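Local coordinates for protein F420-dependent methylenetetrahydromethanopterin dehydrogenase (Methanopyrus kandleri, PDB 1QV9) that catalyses the reversible, coenzyme F420-dependent reduction of methenyl- to methylene-tetrahydromethanopterin in methanogenesis from carbon dioxide, at residues G12-S17 with I97-G102; L118-A123 with I209-A214. One frame throughout, in Å; residues are numbered along the deposited sequence.

Interaction 1: G12-S17 with I97-G102; sequences GNLGTS and IGDAPG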
# COMPACT_ATOMS: atom_id res chain seq x y z
N GLY A 12 26.30 15.23 18.42
CA GLY A 12 25.65 15.34 17.13
C GLY A 12 24.81 14.09 16.98
O GLY A 12 24.80 13.26 17.90
N ASN A 13 24.09 13.92 15.89
CA ASN A 13 23.32 12.67 15.79
C ASN A 13 23.42 12.01 14.44
O ASN A 13 23.32 12.65 13.39
CB ASN A 13 21.85 12.91 16.12
CG ASN A 13 21.06 11.60 16.25
OD1 ASN A 13 21.43 10.70 17.04
ND2 ASN A 13 20.00 11.47 15.45
N LEU A 14 23.62 10.71 14.49
CA LEU A 14 23.70 9.86 13.33
C LEU A 14 22.81 8.68 13.72
O LEU A 14 22.68 8.35 14.90
CB LEU A 14 25.16 9.38 13.14
CG LEU A 14 25.90 9.45 11.81
CD1 LEU A 14 25.64 10.76 11.10
CD2 LEU A 14 27.38 9.23 12.08
N GLY A 15 22.18 8.05 12.73
CA GLY A 15 21.38 6.90 13.07
C GLY A 15 22.21 5.81 13.74
O GLY A 15 21.77 5.18 14.69
N THR A 16 23.44 5.60 13.28
CA THR A 16 24.23 4.53 13.88
C THR A 16 24.67 4.88 15.29
O THR A 16 24.75 4.00 16.15
CB THR A 16 25.45 4.19 12.97
OG1 THR A 16 24.96 3.88 11.66
CG2 THR A 16 26.23 2.96 13.52
N SER A 17 24.94 6.15 15.56
CA SER A 17 25.39 6.50 16.90
C SER A 17 24.24 6.41 17.91
O SER A 17 24.46 6.14 19.09
CB SER A 17 26.10 7.86 16.91
OG SER A 17 25.26 8.91 16.51
N ILE A 97 32.77 6.24 14.91
CA ILE A 97 31.62 5.87 14.09
C ILE A 97 31.23 7.16 13.40
O ILE A 97 31.03 8.17 14.07
CB ILE A 97 30.43 5.36 14.98
CG1 ILE A 97 30.74 3.97 15.58
CG2 ILE A 97 29.14 5.40 14.18
CD1 ILE A 97 31.68 3.08 14.83
N GLY A 98 31.14 7.13 12.07
CA GLY A 98 30.80 8.30 11.29
C GLY A 98 30.04 7.99 10.02
O GLY A 98 29.61 6.87 9.82
N ASP A 99 29.90 9.01 9.18
CA ASP A 99 29.20 8.94 7.90
C ASP A 99 30.19 9.11 6.74
O ASP A 99 31.40 9.12 6.95
CB ASP A 99 28.03 9.96 7.83
CG ASP A 99 28.43 11.38 8.23
OD1 ASP A 99 27.58 12.29 8.06
OD2 ASP A 99 29.55 11.59 8.68
N ALA A 100 29.67 9.25 5.53
CA ALA A 100 30.56 9.33 4.34
C ALA A 100 31.61 10.44 4.37
O ALA A 100 32.72 10.23 3.89
CB ALA A 100 29.73 9.43 3.08
N PRO A 101 31.27 11.61 4.92
CA PRO A 101 32.26 12.70 4.97
C PRO A 101 33.54 12.30 5.73
O PRO A 101 34.59 12.91 5.55
CB PRO A 101 31.49 13.81 5.67
CG PRO A 101 30.08 13.58 5.20
CD PRO A 101 29.94 12.10 5.32
N GLY A 102 33.46 11.30 6.59
CA GLY A 102 34.63 10.83 7.30
C GLY A 102 35.67 10.21 6.38
O GLY A 102 36.83 10.08 6.79

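Interaction 2: L118-A123 with I209-A214; sequences LVKPDA and IAENVA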
# COMPACT_ATOMS: atom_id res chain seq x y z
N LEU A 118 32.54 3.71 9.01
CA LEU A 118 31.91 4.82 8.31
C LEU A 118 30.69 4.27 7.57
O LEU A 118 30.81 3.40 6.73
CB LEU A 118 32.89 5.46 7.33
CG LEU A 118 34.13 6.02 8.04
CD1 LEU A 118 35.04 6.66 7.01
CD2 LEU A 118 33.69 7.10 9.08
N VAL A 119 29.50 4.77 7.90
CA VAL A 119 28.28 4.28 7.32
C VAL A 119 27.78 5.27 6.27
O VAL A 119 27.17 6.31 6.61
CB VAL A 119 27.23 4.06 8.45
CG1 VAL A 119 25.95 3.44 7.90
CG2 VAL A 119 27.85 3.13 9.50
N LYS A 120 28.02 4.96 5.00
CA LYS A 120 27.62 5.91 3.95
C LYS A 120 26.11 6.16 3.87
O LYS A 120 25.68 7.27 3.60
CB LYS A 120 28.22 5.49 2.58
CG LYS A 120 29.73 5.36 2.66
CD LYS A 120 30.40 5.09 1.30
CE LYS A 120 30.52 6.38 0.52
NZ LYS A 120 31.22 6.17 -0.79
N PRO A 121 25.29 5.13 4.12
CA PRO A 121 23.86 5.44 4.03
C PRO A 121 23.28 6.24 5.23
O PRO A 121 22.08 6.59 5.22
CB PRO A 121 23.17 4.08 3.91
CG PRO A 121 24.25 3.04 4.11
CD PRO A 121 25.58 3.70 3.95
N ASP A 122 24.10 6.53 6.24
CA ASP A 122 23.65 7.28 7.43
C ASP A 122 23.72 8.74 7.04
O ASP A 122 24.61 9.48 7.46
CB ASP A 122 24.60 6.99 8.60
CG ASP A 122 23.94 7.14 9.95
OD1 ASP A 122 23.09 8.05 10.08
OD2 ASP A 122 24.29 6.37 10.89
N ALA A 123 22.73 9.13 6.25
CA ALA A 123 22.71 10.45 5.63
C ALA A 123 22.27 11.65 6.44
O ALA A 123 21.36 11.59 7.24
CB ALA A 123 21.81 10.35 4.39
N ILE A 209 19.51 4.54 -2.10
CA ILE A 209 18.71 5.76 -1.98
C ILE A 209 19.11 6.54 -0.72
O ILE A 209 19.21 7.77 -0.74
CB ILE A 209 17.19 5.41 -1.95
CG1 ILE A 209 16.78 4.83 -3.30
CG2 ILE A 209 16.37 6.65 -1.50
CD1 ILE A 209 15.33 4.32 -3.36
N ALA A 210 19.30 5.86 0.40
CA ALA A 210 19.72 6.50 1.63
C ALA A 210 21.06 7.21 1.43
O ALA A 210 21.22 8.32 1.89
CB ALA A 210 19.82 5.44 2.78
N GLU A 211 22.03 6.56 0.77
CA GLU A 211 23.31 7.23 0.55
C GLU A 211 23.09 8.49 -0.30
O GLU A 211 23.68 9.56 -0.02
CB GLU A 211 24.29 6.27 -0.13
CG GLU A 211 25.66 6.92 -0.38
CD GLU A 211 26.67 5.96 -0.98
OE1 GLU A 211 27.73 6.43 -1.46
OE2 GLU A 211 26.41 4.75 -0.97
N ASN A 212 22.21 8.40 -1.30
CA ASN A 212 21.93 9.55 -2.19
C ASN A 212 21.23 10.73 -1.51
O ASN A 212 21.30 11.87 -1.95
CB ASN A 212 21.12 9.12 -3.41
CG ASN A 212 21.86 8.07 -4.29
OD1 ASN A 212 23.09 8.00 -4.32
ND2 ASN A 212 21.09 7.28 -5.00
N VAL A 213 20.52 10.46 -0.41
CA VAL A 213 19.84 11.52 0.32
C VAL A 213 20.85 12.56 0.83
O VAL A 213 20.55 13.76 0.85
CB VAL A 213 19.09 10.89 1.54
CG1 VAL A 213 18.73 11.94 2.58
CG2 VAL A 213 17.83 10.23 1.01
N ALA A 214 22.04 12.11 1.21
CA ALA A 214 23.03 13.05 1.74
C ALA A 214 23.37 14.16 0.77
O ALA A 214 23.48 15.33 1.17
CB ALA A 214 24.27 12.32 2.16
O HOH W 1 29.32 4.31 -2.07
O HOH W 2 26.24 9.52 1.46

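Interaction 1: G12-S17 with I97-G102
Asp99, which lies against Leu14, is held by both its backbone and its side chain: Gly102 N donates to Asp99 O at 3.0 Å, closing the first turn of the 3-10 segment 100-102, and Asn74 N donates to the carboxylate oxygen OD2. The other carboxylate oxygen faces a methyl, with Asp99 OD1 3.9 Å from Leu14 CD1, and the two side chains cross at about a right angle. Asp99 CG sits between its own backbone N and carbonyl carbon (chi1 50°), a torsion that places CG and OD1 beside that methyl, Asp99 CG being 4.1 Å from Leu14 CD1. The second leucine branch rests on the main chain of Gly98, with Leu14 CD2 3.6 Å from Gly98 C and equally near Gly98 CA.

In the parallel sheet of the alpha/beta domain, strand 67-71 separates strand 4-10 from strand 94-99. The loop 12-14 and the start of helix 15-19 bridge that interval at the strands' C-terminal ends, with Leu14 at the N-cap position. One step into the helix, Thr16 CG2 meets Ile97 CG2 at 3.9 Å. Each of these methyls lies anti to its backbone N, and the side chains again cross nearly perpendicularly. Helix 153-169 covers this pair, Phe154 and Val157 packing on Thr16 and Phe161 on Ile97.

Interaction 2: L118-A123 with I209-A214
The carboxylate of Glu211 has one face covered by the lysine chain of Lys120, while water 1 lies beside OE1, close to the carboxylate plane. Lys120 CB stands almost straight above Glu211 CD at 3.9 Å, and Lys120 CE lies over the same face, 3.4 Å from Glu211 OE1. The side chains run side by side and point the same way. Glu211 is extended, with CG anti to the backbone N (chi1 -180°), whereas Lys120 bends at chi3 (79°), which brings CE above and slightly beyond OE1 and carries NZ past that oxygen. The ammonium group approaches tilted from the carboxylate plane, giving a rather long salt bridge of 3.6 Å from Lys120 NZ to Glu211 OE1. Water 1 bridges the same two charged groups: it accepts from Lys120 NZ at 3.0 Å and lies 2.7 Å from Glu211 OE1, to which it probably donates. Water 2 ties the backbones together, donating to Lys120 O and to Glu211 O.

Lys120 and Pro121 are the central residues of a type I turn, closed by Asp122 N bonding to Val119 O, where strand 115-119 leaves the sheet. The turn packs along helix 197-223, so the contact joins the alpha/beta domain to the helix bundle. Pro121 CA comes within 4.0 Å of Glu211 CA. The small side chains of Ala210, Ala123 and Ala214 fit closely here: Pro121 CB touches Ala210 CB, and Ala123 CB is wedged against the helix 3.3 Å from Ala210 O, with Val213 CG1 and Ala214 CB also touching it.

Both Lys120 and Glu211 are partly exposed, so solvent probably screens their attraction; with the salt bridge long and its groups bridged by water, the close apolar fit at Pro121 and Ala123 probably sets the spacing.

Asp122, in the turn of interaction 2, joins the two contacts, whose centres lie 10 Å apart. Its carboxylate receives both amides at the start of helix 15-19 in interaction 1: Gly15 N reaches Asp122 OD1 at 2.8 Å and Thr16 N reaches Asp122 OD2 at 2.7 Å, probable hydrogen bonds that suit a helix N-terminus. Packing adds to this, with Leu14 CG 3.6 Å from Asp122 CG and Asp99 CB 3.5 Å from Asp122 O. Strands 94-99 and 115-119 are sheet neighbours; the loops that follow them are joined through Asp122, and residues 118-123 also pack on helix 197-223. Active sites of parallel alpha/beta folds commonly occupy this end.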